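Local coordinates for protein Sex comb on midleg CG9495-PA (Drosophila melanogaster, PDB 1PK3) that forms polymers through its SAM domain, copolymerising with polyhomeotic, and probably acts in this way in transcriptional repression, at residues A6-R11 against V22-E27. The protein carries 1 engineered substitution. Sequence-based numbering, arbitrary orientation.
Sequences ANSHLR and VIQYIE
Gln24 OE1 is gripped by two donors of one residue, the backbone N and the imidazole of His9. The backbone bond is nearly straight (168°), with His9 N 3.2 Å from Gln24 OE1 but tilted from the carbonyl plane. The ring bond, His9 ND1 to Gln24 OE1 at 3.1 Å, lies in that plane on a lone pair and meets the histidine at its edge. With CG between backbone N and carbonyl carbon (chi1 76°), the His9 ring comes beside its own N-H, and its rotation then presents ND1, so that the two close on one oxygen like a pincer, ring and amide 76° apart. The rest of the imidazole lies against the backbone of helix 19-29: Tyr25 N sits 3.9 Å above its plane, while His9 CD2 comes 3.8 Å from Tyr25 CB. Leu10 CG covers the opposite face near the rim. Ala6 O lies over one face of the amide, 3.2 Å from Gln24 CD. Ser8 OG hydrogen-bonds Glu21, one turn earlier on helix 19-29 of the SAM domain, and His9 O accepts from Trp17 NE1, just before that helix. Without the amide, as with an alanine at Gln24, both His9 donors would probably lose this acceptor and the imidazole would be freer to turn. Donation from ND1 requires its proton there, so the contact would be expected to favour either that neutral tautomer or a protonated imidazole.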
ATOM      1  N   ALA A   6       7.737   7.480  13.573  1.00 66.49           N
ATOM      2  CA  ALA A   6       6.662   6.703  12.967  1.00 65.09           C
ATOM      3  C   ALA A   6       6.524   7.086  11.496  1.00 64.26           C
ATOM      4  O   ALA A   6       5.438   7.007  10.919  1.00 63.90           O
ATOM      5  CB  ALA A   6       5.354   6.959  13.702  1.00 65.25           C
ATOM      6  N   ASN A   7       7.636   7.502  10.898  1.00 62.99           N
ATOM      7  CA  ASN A   7       7.669   7.907   9.498  1.00 61.49           C
ATOM      8  C   ASN A   7       8.923   7.336   8.846  1.00 60.16           C
ATOM      9  O   ASN A   7       9.514   7.951   7.956  1.00 59.66           O
ATOM     10  CB  ASN A   7       7.688   9.433   9.395  1.00 62.69           C
ATOM     11  CG  ASN A   7       8.907  10.044  10.061  1.00 63.81           C
ATOM     12  OD1 ASN A   7       9.137   9.854  11.256  1.00 64.01           O
ATOM     13  ND2 ASN A   7       9.696  10.780   9.288  1.00 64.59           N
ATOM     14  N   SER A   8       9.318   6.149   9.296  1.00 58.74           N
ATOM     15  CA  SER A   8      10.509   5.481   8.787  1.00 56.81           C
ATOM     16  C   SER A   8      10.472   5.168   7.295  1.00 56.08           C
ATOM     17  O   SER A   8      11.524   5.001   6.675  1.00 55.18           O
ATOM     18  CB  SER A   8      10.748   4.186   9.566  1.00 57.84           C
ATOM     19  OG  SER A   8       9.650   3.301   9.432  1.00 56.35           O
ATOM     20  N   HIS A   9       9.276   5.085   6.715  1.00 54.28           N
ATOM     21  CA  HIS A   9       9.170   4.772   5.293  1.00 53.19           C
ATOM     22  C   HIS A   9       9.871   5.822   4.443  1.00 53.16           C
ATOM     23  O   HIS A   9      10.302   5.540   3.325  1.00 52.71           O
ATOM     24  CB  HIS A   9       7.704   4.648   4.856  1.00 51.40           C
ATOM     25  CG  HIS A   9       6.995   5.959   4.711  1.00 50.47           C
ATOM     26  ND1 HIS A   9       6.552   6.693   5.790  1.00 50.62           N
ATOM     27  CD2 HIS A   9       6.645   6.664   3.609  1.00 50.62           C
ATOM     28  CE1 HIS A   9       5.958   7.792   5.360  1.00 51.14           C
ATOM     29  NE2 HIS A   9       6.001   7.798   4.040  1.00 50.61           N
ATOM     30  N   LEU A  10       9.990   7.031   4.979  1.00 54.21           N
ATOM     31  CA  LEU A  10      10.642   8.121   4.265  1.00 55.12           C
ATOM     32  C   LEU A  10      12.150   7.912   4.153  1.00 55.47           C
ATOM     33  O   LEU A  10      12.771   8.324   3.172  1.00 55.71           O
ATOM     34  CB  LEU A  10      10.372   9.452   4.974  1.00 55.56           C
ATOM     35  CG  LEU A  10       8.924   9.942   5.058  1.00 55.95           C
ATOM     36  CD1 LEU A  10       8.872  11.213   5.892  1.00 56.48           C
ATOM     37  CD2 LEU A  10       8.375  10.198   3.663  1.00 55.94           C
ATOM     38  N   ARG A  11      12.733   7.262   5.155  1.00 55.97           N
ATOM     39  CA  ARG A  11      14.173   7.024   5.180  1.00 56.65           C
ATOM     40  C   ARG A  11      14.596   5.644   4.690  1.00 56.28           C
ATOM     41  O   ARG A  11      15.638   5.130   5.099  1.00 57.12           O
ATOM     42  CB  ARG A  11      14.710   7.240   6.596  1.00 57.37           C
ATOM     43  CG  ARG A  11      14.561   8.663   7.106  1.00 58.33           C
ATOM     44  CD  ARG A  11      15.079   8.792   8.528  1.00 59.05           C
ATOM     45  NE  ARG A  11      14.286   8.014   9.479  1.00 60.50           N
ATOM     46  CZ  ARG A  11      13.007   8.250   9.755  1.00 60.90           C
ATOM     47  NH1 ARG A  11      12.368   9.245   9.154  1.00 61.25           N
ATOM     48  NH2 ARG A  11      12.367   7.496  10.639  1.00 61.23           N
ATOM     49  N   VAL A  22       4.581   0.394   4.528  1.00 30.74           N
ATOM     50  CA  VAL A  22       3.727   0.487   3.344  1.00 29.87           C
ATOM     51  C   VAL A  22       2.479   1.262   3.747  1.00 30.50           C
ATOM     52  O   VAL A  22       2.039   2.173   3.043  1.00 30.02           O
ATOM     53  CB  VAL A  22       3.298  -0.909   2.836  1.00 29.37           C
ATOM     54  CG1 VAL A  22       2.133  -0.774   1.846  1.00 27.11           C
ATOM     55  CG2 VAL A  22       4.477  -1.605   2.168  1.00 26.98           C
ATOM     56  N   ILE A  23       1.917   0.891   4.893  1.00 29.73           N
ATOM     57  CA  ILE A  23       0.724   1.543   5.416  1.00 31.46           C
ATOM     58  C   ILE A  23       1.029   3.018   5.679  1.00 33.04           C
ATOM     59  O   ILE A  23       0.209   3.893   5.392  1.00 33.09           O
ATOM     60  CB  ILE A  23       0.248   0.836   6.709  1.00 31.60           C
ATOM     61  CG1 ILE A  23      -0.223  -0.581   6.362  1.00 31.29           C
ATOM     62  CG2 ILE A  23      -0.880   1.627   7.373  1.00 32.44           C
ATOM     63  CD1 ILE A  23      -0.554  -1.452   7.562  1.00 31.57           C
ATOM     64  N   GLN A  24       2.217   3.286   6.216  1.00 34.15           N
ATOM     65  CA  GLN A  24       2.646   4.656   6.487  1.00 36.38           C
ATOM     66  C   GLN A  24       2.593   5.468   5.199  1.00 36.38           C
ATOM     67  O   GLN A  24       2.070   6.583   5.172  1.00 37.23           O
ATOM     68  CB  GLN A  24       4.081   4.673   7.018  1.00 36.82           C
ATOM     69  CG  GLN A  24       4.208   4.545   8.519  1.00 39.90           C
ATOM     70  CD  GLN A  24       5.655   4.452   8.966  1.00 41.61           C
ATOM     71  OE1 GLN A  24       6.531   5.129   8.422  1.00 43.71           O
ATOM     72  NE2 GLN A  24       5.913   3.620   9.969  1.00 42.73           N
ATOM     73  N   TYR A  25       3.149   4.899   4.135  1.00 35.99           N
ATOM     74  CA  TYR A  25       3.180   5.558   2.836  1.00 37.27           C
ATOM     75  C   TYR A  25       1.772   5.872   2.339  1.00 37.32           C
ATOM     76  O   TYR A  25       1.485   6.994   1.922  1.00 37.43           O
ATOM     77  CB  TYR A  25       3.901   4.674   1.813  1.00 36.85           C
ATOM     78  CG  TYR A  25       3.879   5.228   0.408  1.00 37.84           C
ATOM     79  CD1 TYR A  25       4.452   6.464   0.115  1.00 38.91           C
ATOM     80  CD2 TYR A  25       3.264   4.527  -0.628  1.00 38.64           C
ATOM     81  CE1 TYR A  25       4.411   6.991  -1.174  1.00 39.63           C
ATOM     82  CE2 TYR A  25       3.217   5.046  -1.922  1.00 39.55           C
ATOM     83  CZ  TYR A  25       3.792   6.279  -2.186  1.00 39.64           C
ATOM     84  OH  TYR A  25       3.741   6.802  -3.460  1.00 39.06           O
ATOM     85  N   ILE A  26       0.899   4.873   2.390  1.00 36.33           N
ATOM     86  CA  ILE A  26      -0.477   5.035   1.942  1.00 38.51           C
ATOM     87  C   ILE A  26      -1.224   6.087   2.761  1.00 40.39           C
ATOM     88  O   ILE A  26      -1.818   7.005   2.196  1.00 41.59           O
ATOM     89  CB  ILE A  26      -1.234   3.695   2.015  1.00 38.12           C
ATOM     90  CG1 ILE A  26      -0.556   2.678   1.096  1.00 37.77           C
ATOM     91  CG2 ILE A  26      -2.691   3.886   1.607  1.00 37.25           C
ATOM     92  CD1 ILE A  26      -1.070   1.267   1.262  1.00 40.07           C
ATOM     93  N   GLU A  27      -1.185   5.953   4.084  1.00 41.98           N
ATOM     94  CA  GLU A  27      -1.861   6.892   4.983  1.00 44.84           C
ATOM     95  C   GLU A  27      -1.451   8.342   4.742  1.00 46.22           C
ATOM     96  O   GLU A  27      -2.296   9.221   4.569  1.00 46.40           O
ATOM     97  CB  GLU A  27      -1.556   6.562   6.447  1.00 46.76           C
ATOM     98  CG  GLU A  27      -1.982   5.192   6.914  1.00 48.36           C
ATOM     99  CD  GLU A  27      -1.652   4.962   8.378  1.00 49.82           C
ATOM    100  OE1 GLU A  27      -0.491   5.202   8.778  1.00 49.98           O
ATOM    101  OE2 GLU A  27      -2.552   4.534   9.127  1.00 49.54           O
TER